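Local coordinates for protein Mypaa.01249.c (Mycobacterium paratuberculosis, PDB 3RD5) that probably acts as an oxidoreductase of the short-chain dehydrogenase/reductase family, although its substrate has not been established, at residues H116-P128 with L277-L291. Residues are numbered along the deposited sequence; the frame is centred on the assembly and turned at random. Where two conformers were deposited one is given.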
loop_
_atom_site.group_PDB
_atom_site.type_symbol
_atom_site.label_atom_id
_atom_site.label_comp_id
_atom_site.label_asym_id
_atom_site.label_seq_id
_atom_site.Cartn_x
_atom_site.Cartn_y
_atom_site.Cartn_z
ATOM N N HIS A 116 7.716 -1.038 1.328
ATOM C CA HIS A 116 7.591 -2.380 0.783
ATOM C C HIS A 116 7.676 -3.492 1.837
ATOM O O HIS A 116 6.742 -4.289 1.990
ATOM C CB HIS A 116 8.628 -2.621 -0.345
ATOM C CG HIS A 116 8.681 -4.029 -0.810
ATOM N ND1 HIS A 116 7.631 -4.648 -1.448
ATOM C CD2 HIS A 116 9.662 -4.957 -0.710
ATOM C CE1 HIS A 116 7.953 -5.912 -1.698
ATOM N NE2 HIS A 116 9.193 -6.127 -1.261
ATOM N N LEU A 117 8.802 -3.608 2.542
ATOM C CA LEU A 117 8.998 -4.809 3.368
ATOM C C LEU A 117 8.019 -4.957 4.503
ATOM O O LEU A 117 7.521 -6.055 4.775
ATOM C CB LEU A 117 10.456 -4.936 3.876
ATOM C CG LEU A 117 11.508 -5.090 2.758
ATOM C CD1 LEU A 117 12.956 -4.812 3.270
ATOM C CD2 LEU A 117 11.452 -6.473 2.064
ATOM N N GLY A 118 7.686 -3.845 5.154
ATOM C CA GLY A 118 6.719 -3.941 6.257
ATOM C C GLY A 118 5.320 -4.330 5.736
ATOM O O GLY A 118 4.623 -5.104 6.367
ATOM N N HIS A 119 4.945 -3.787 4.595
ATOM C CA HIS A 119 3.693 -4.145 3.904
ATOM C C HIS A 119 3.678 -5.587 3.400
ATOM O O HIS A 119 2.660 -6.275 3.454
ATOM C CB HIS A 119 3.388 -3.167 2.777
ATOM C CG HIS A 119 2.818 -1.858 3.250
ATOM N ND1 HIS A 119 3.223 -0.648 2.722
ATOM C CD2 HIS A 119 1.805 -1.584 4.109
ATOM C CE1 HIS A 119 2.490 0.320 3.279
ATOM N NE2 HIS A 119 1.647 -0.219 4.163
ATOM N N PHE A 120 4.830 -6.056 2.915
ATOM C CA PHE A 120 4.986 -7.440 2.486
ATOM C C PHE A 120 4.695 -8.392 3.647
ATOM O O PHE A 120 3.915 -9.346 3.508
ATOM C CB PHE A 120 6.416 -7.628 1.972
ATOM C CG PHE A 120 6.725 -9.020 1.481
ATOM C CD1 PHE A 120 6.490 -9.355 0.167
ATOM C CD2 PHE A 120 7.213 -9.998 2.333
ATOM C CE1 PHE A 120 6.745 -10.638 -0.310
ATOM C CE2 PHE A 120 7.471 -11.288 1.861
ATOM C CZ PHE A 120 7.223 -11.612 0.555
ATOM N N ALA A 121 5.326 -8.143 4.785
ATOM C CA ALA A 121 5.108 -8.959 5.956
ATOM C C ALA A 121 3.677 -8.877 6.435
ATOM O O ALA A 121 3.026 -9.912 6.716
ATOM C CB ALA A 121 6.073 -8.499 7.077
ATOM N N LEU A 122 3.144 -7.673 6.489
ATOM C CA LEU A 122 1.760 -7.471 6.942
ATOM C C LEU A 122 0.786 -8.274 6.083
ATOM O O LEU A 122 -0.159 -8.936 6.588
ATOM C CB LEU A 122 1.375 -5.998 6.916
ATOM C CG LEU A 122 -0.046 -5.652 7.333
ATOM C CD1 LEU A 122 -0.288 -6.059 8.806
ATOM C CD2 LEU A 122 -0.320 -4.152 7.096
ATOM N N THR A 123 0.958 -8.167 4.769
ATOM C CA THR A 123 0.053 -8.830 3.828
ATOM C C THR A 123 0.117 -10.357 3.966
ATOM O O THR A 123 -0.928 -11.033 4.064
ATOM C CB THR A 123 0.345 -8.402 2.380
ATOM O OG1 THR A 123 0.247 -6.983 2.265
ATOM C CG2 THR A 123 -0.667 -9.079 1.411
ATOM N N ASN A 124 1.323 -10.913 4.062
ATOM C CA ASN A 124 1.415 -12.361 4.204
ATOM C C ASN A 124 0.777 -12.827 5.513
ATOM O O ASN A 124 0.198 -13.918 5.551
ATOM C CB ASN A 124 2.878 -12.836 4.172
ATOM C CG ASN A 124 3.421 -12.943 2.789
ATOM O OD1 ASN A 124 2.683 -13.252 1.835
ATOM N ND2 ASN A 124 4.761 -12.736 2.668
ATOM N N LEU A 125 0.885 -12.043 6.569
ATOM C CA LEU A 125 0.317 -12.427 7.857
ATOM C C LEU A 125 -1.211 -12.301 7.879
ATOM O O LEU A 125 -1.877 -13.123 8.534
ATOM C CB LEU A 125 0.935 -11.596 8.966
ATOM C CG LEU A 125 2.408 -11.870 9.239
ATOM C CD1 LEU A 125 3.023 -10.763 10.081
ATOM C CD2 LEU A 125 2.605 -13.261 9.908
ATOM N N LEU A 126 -1.789 -11.363 7.133
ATOM C CA LEU A 126 -3.250 -11.185 7.093
ATOM C C LEU A 126 -3.978 -12.036 6.049
ATOM O O LEU A 126 -5.184 -12.282 6.168
ATOM C CB LEU A 126 -3.600 -9.722 6.889
ATOM C CG LEU A 126 -3.263 -8.791 8.039
ATOM C CD1 LEU A 126 -3.642 -7.310 7.705
ATOM C CD2 LEU A 126 -3.997 -9.231 9.317
ATOM N N LEU A 127 -3.280 -12.439 4.978
ATOM C CA LEU A 127 -3.906 -13.105 3.852
ATOM C C LEU A 127 -4.866 -14.251 4.202
ATOM O O LEU A 127 -5.941 -14.315 3.591
ATOM C CB LEU A 127 -2.872 -13.608 2.837
ATOM C CG LEU A 127 -2.434 -12.620 1.777
ATOM C CD1 LEU A 127 -1.207 -13.147 1.029
ATOM C CD2 LEU A 127 -3.523 -12.268 0.750
ATOM N N PRO A 128 -4.511 -15.106 5.165
ATOM C CA PRO A 128 -5.438 -16.197 5.519
ATOM C C PRO A 128 -6.786 -15.747 6.078
ATOM O O PRO A 128 -7.709 -16.588 6.174
ATOM C CB PRO A 128 -4.650 -16.986 6.569
ATOM C CG PRO A 128 -3.247 -16.648 6.318
ATOM C CD PRO A 128 -3.242 -15.220 5.904
ATOM N N LEU A 277 12.302 -10.802 -6.446
ATOM C CA LEU A 277 12.082 -9.854 -5.346
ATOM C C LEU A 277 11.238 -10.494 -4.244
ATOM O O LEU A 277 11.476 -10.258 -3.062
ATOM C CB LEU A 277 11.423 -8.561 -5.846
ATOM C CG LEU A 277 11.015 -7.581 -4.736
ATOM C CD1 LEU A 277 12.224 -7.000 -3.982
ATOM C CD2 LEU A 277 10.192 -6.463 -5.376
ATOM N N TRP A 278 10.237 -11.294 -4.625
ATOM C CA TRP A 278 9.435 -11.991 -3.639
ATOM C C TRP A 278 10.278 -12.901 -2.764
ATOM O O TRP A 278 10.148 -12.913 -1.522
ATOM C CB TRP A 278 8.320 -12.784 -4.345
ATOM C CG TRP A 278 7.309 -13.321 -3.374
ATOM C CD1 TRP A 278 7.447 -14.403 -2.557
ATOM C CD2 TRP A 278 6.032 -12.734 -3.045
ATOM N NE1 TRP A 278 6.354 -14.505 -1.728
ATOM C CE2 TRP A 278 5.473 -13.504 -2.024
ATOM C CE3 TRP A 278 5.306 -11.629 -3.540
ATOM C CZ2 TRP A 278 4.234 -13.164 -1.433
ATOM C CZ3 TRP A 278 4.106 -11.305 -2.970
ATOM C CH2 TRP A 278 3.567 -12.094 -1.938
ATOM N N ALA A 279 11.189 -13.657 -3.384
ATOM C CA ALA A 279 12.064 -14.547 -2.644
ATOM C C ALA A 279 12.953 -13.776 -1.679
ATOM O O ALA A 279 13.097 -14.138 -0.508
ATOM C CB ALA A 279 12.941 -15.389 -3.620
ATOM N N LEU A 280 13.577 -12.710 -2.157
ATOM C CA LEU A 280 14.397 -11.861 -1.296
ATOM C C LEU A 280 13.569 -11.294 -0.133
ATOM O O LEU A 280 14.042 -11.251 1.012
ATOM C CB LEU A 280 15.024 -10.753 -2.118
ATOM C CG LEU A 280 15.759 -9.643 -1.365
ATOM C CD1 LEU A 280 16.843 -10.136 -0.445
ATOM C CD2 LEU A 280 16.255 -8.586 -2.359
ATOM N N SER A 281 12.336 -10.897 -0.426
ATOM C CA SER A 281 11.467 -10.296 0.585
ATOM C C SER A 281 11.060 -11.297 1.680
ATOM O O SER A 281 10.962 -10.954 2.878
ATOM C CB SER A 281 10.235 -9.659 -0.063
ATOM O OG SER A 281 10.645 -8.611 -0.961
ATOM N N GLU A 282 10.816 -12.550 1.280
ATOM C CA GLU A 282 10.533 -13.609 2.244
ATOM C C GLU A 282 11.753 -13.801 3.155
ATOM O O GLU A 282 11.619 -13.954 4.368
ATOM C CB GLU A 282 10.170 -14.952 1.548
ATOM C CG GLU A 282 8.812 -14.972 0.870
ATOM C CD GLU A 282 8.265 -16.355 0.577
ATOM O OE1 GLU A 282 9.037 -17.342 0.694
ATOM O OE2 GLU A 282 7.074 -16.462 0.216
ATOM N N GLN A 283 12.943 -13.806 2.580
ATOM C CA GLN A 283 14.149 -14.012 3.382
ATOM C C GLN A 283 14.379 -12.855 4.353
ATOM O O GLN A 283 14.728 -13.088 5.493
ATOM C CB GLN A 283 15.375 -14.227 2.503
ATOM C CG GLN A 283 15.289 -15.473 1.677
ATOM C CD GLN A 283 16.333 -15.496 0.599
ATOM O OE1 GLN A 283 17.272 -14.700 0.606
ATOM N NE2 GLN A 283 16.157 -16.385 -0.359
ATOM N N LEU A 284 14.178 -11.616 3.914
ATOM C CA LEU A 284 14.415 -10.482 4.770
ATOM C C LEU A 284 13.402 -10.375 5.900
ATOM O O LEU A 284 13.736 -9.937 7.031
ATOM C CB LEU A 284 14.415 -9.186 3.939
ATOM C CG LEU A 284 15.604 -8.953 3.003
ATOM C CD1 LEU A 284 15.322 -7.752 2.091
ATOM C CD2 LEU A 284 16.898 -8.702 3.841
ATOM N N THR A 285 12.146 -10.705 5.597
ATOM C CA THR A 285 11.048 -10.486 6.566
ATOM C C THR A 285 10.697 -11.710 7.421
ATOM O O THR A 285 9.956 -11.565 8.393
ATOM C CB THR A 285 9.763 -9.979 5.914
ATOM O OG1 THR A 285 9.218 -10.974 5.031
ATOM C CG2 THR A 285 10.001 -8.648 5.163
ATOM N N LYS A 286 11.233 -12.881 7.060
ATOM C CA LYS A 286 10.850 -14.152 7.699
ATOM C C LYS A 286 9.342 -14.350 7.698
ATOM O O LYS A 286 8.755 -14.830 8.678
ATOM C CB LYS A 286 11.496 -14.264 9.087
ATOM C CG LYS A 286 13.056 -14.166 9.038
ATOM C CD LYS A 286 13.616 -15.092 7.977
ATOM C CE LYS A 286 15.143 -15.057 7.823
ATOM N NZ LYS A 286 15.476 -15.580 6.453
ATOM N N THR A 287 8.716 -13.974 6.581
ATOM C CA THR A 287 7.308 -14.283 6.292
ATOM C C THR A 287 7.260 -14.923 4.914
ATOM O O THR A 287 8.178 -14.787 4.104
ATOM C CB THR A 287 6.346 -13.055 6.338
ATOM O OG1 THR A 287 6.627 -12.187 5.236
ATOM C CG2 THR A 287 6.497 -12.326 7.660
ATOM N N GLU A 288 6.220 -15.699 4.672
ATOM C CA GLU A 288 6.037 -16.380 3.403
ATOM C C GLU A 288 4.597 -16.353 2.941
ATOM O O GLU A 288 3.684 -16.206 3.755
ATOM C CB GLU A 288 6.525 -17.826 3.460
ATOM C CG GLU A 288 5.759 -18.744 4.322
ATOM C CD GLU A 288 6.291 -20.192 4.299
ATOM O OE1 GLU A 288 7.454 -20.425 3.878
ATOM O OE2 GLU A 288 5.517 -21.094 4.698
ATOM N N PHE A 289 4.390 -16.509 1.647
ATOM C CA PHE A 289 3.046 -16.624 1.084
ATOM C C PHE A 289 2.345 -17.824 1.731
ATOM O O PHE A 289 2.886 -18.940 1.670
ATOM C CB PHE A 289 3.099 -16.790 -0.444
ATOM C CG PHE A 289 1.754 -16.859 -1.085
ATOM C CD1 PHE A 289 0.993 -15.715 -1.259
ATOM C CD2 PHE A 289 1.223 -18.068 -1.502
ATOM C CE1 PHE A 289 -0.249 -15.772 -1.872
ATOM C CE2 PHE A 289 -0.008 -18.115 -2.105
ATOM C CZ PHE A 289 -0.768 -16.990 -2.269
ATOM N N PRO A 290 1.154 -17.634 2.327
ATOM C CA PRO A 290 0.580 -18.677 3.203
ATOM C C PRO A 290 -0.530 -19.496 2.577
ATOM O O PRO A 290 -1.044 -20.427 3.245
ATOM C CB PRO A 290 -0.004 -17.832 4.334
ATOM C CG PRO A 290 -0.505 -16.671 3.616
ATOM C CD PRO A 290 0.544 -16.322 2.614
ATOM N N LEU A 291 -0.918 -19.218 1.334
ATOM C CA LEU A 291 -2.051 -19.919 0.730
ATOM C C LEU A 291 -1.594 -20.994 -0.238
ATOM O O LEU A 291 -0.392 -21.192 -0.484
ATOM C CB LEU A 291 -3.010 -18.947 0.044
ATOM C CG LEU A 291 -3.458 -17.719 0.842
ATOM C CD1 LEU A 291 -4.403 -16.800 0.038
ATOM C CD2 LEU A 291 -4.115 -18.137 2.161
ATOM O OXT LEU A 291 -2.483 -21.726 -0.750
#
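Phe120 is the knob that joins two helices of this Rossmann-fold short-chain dehydrogenase: it drops from helix 110-126, which packs against the central sheet, into a hole formed by Trp278, Ser281, Glu282 and Thr285 of helix 271-285. The segments 116-126 and 277-285 cross at 85°, and the flat phenyl ring suits its place by offering a face to Ser281 and an edge to Trp278. CG anti to the backbone N (chi1 -180°) carries the ring toward helix 271-285. Its edge meets the face of Trp278 in a T-shaped stack, CE1 lying 3.5 Å from Trp278 CD2, while the short serine side chain brings Ser281 CB to 3.5 Å from the centroid of the Phe120 ring, a CH-pi contact. The Ser281 hydroxyl also accepts a nearly straight bond from His116, NE2 to OG 2.9 Å, in the imidazole plane.

Past Lys286, the first residue to leave the helix, with positive phi, the C-terminal tail turns along helix 110-126. Ala121, small enough to admit the chain, receives the methyl of Thr287 (CB to CG2 3.9 Å). Further on, at the partly exposed end of the contact, Pro290 CG packs on Leu127 CB and Pro128 CG and comes to 3.4 Å from Asn124 O. Asn124 bridges both regions: its ND2 gives Thr287 OG1 a 3.2 Å bond in the amide plane, whereas its buried OD1 finds no hydrogen-bonding partner and rests 3.6 Å from Trp278 CZ2.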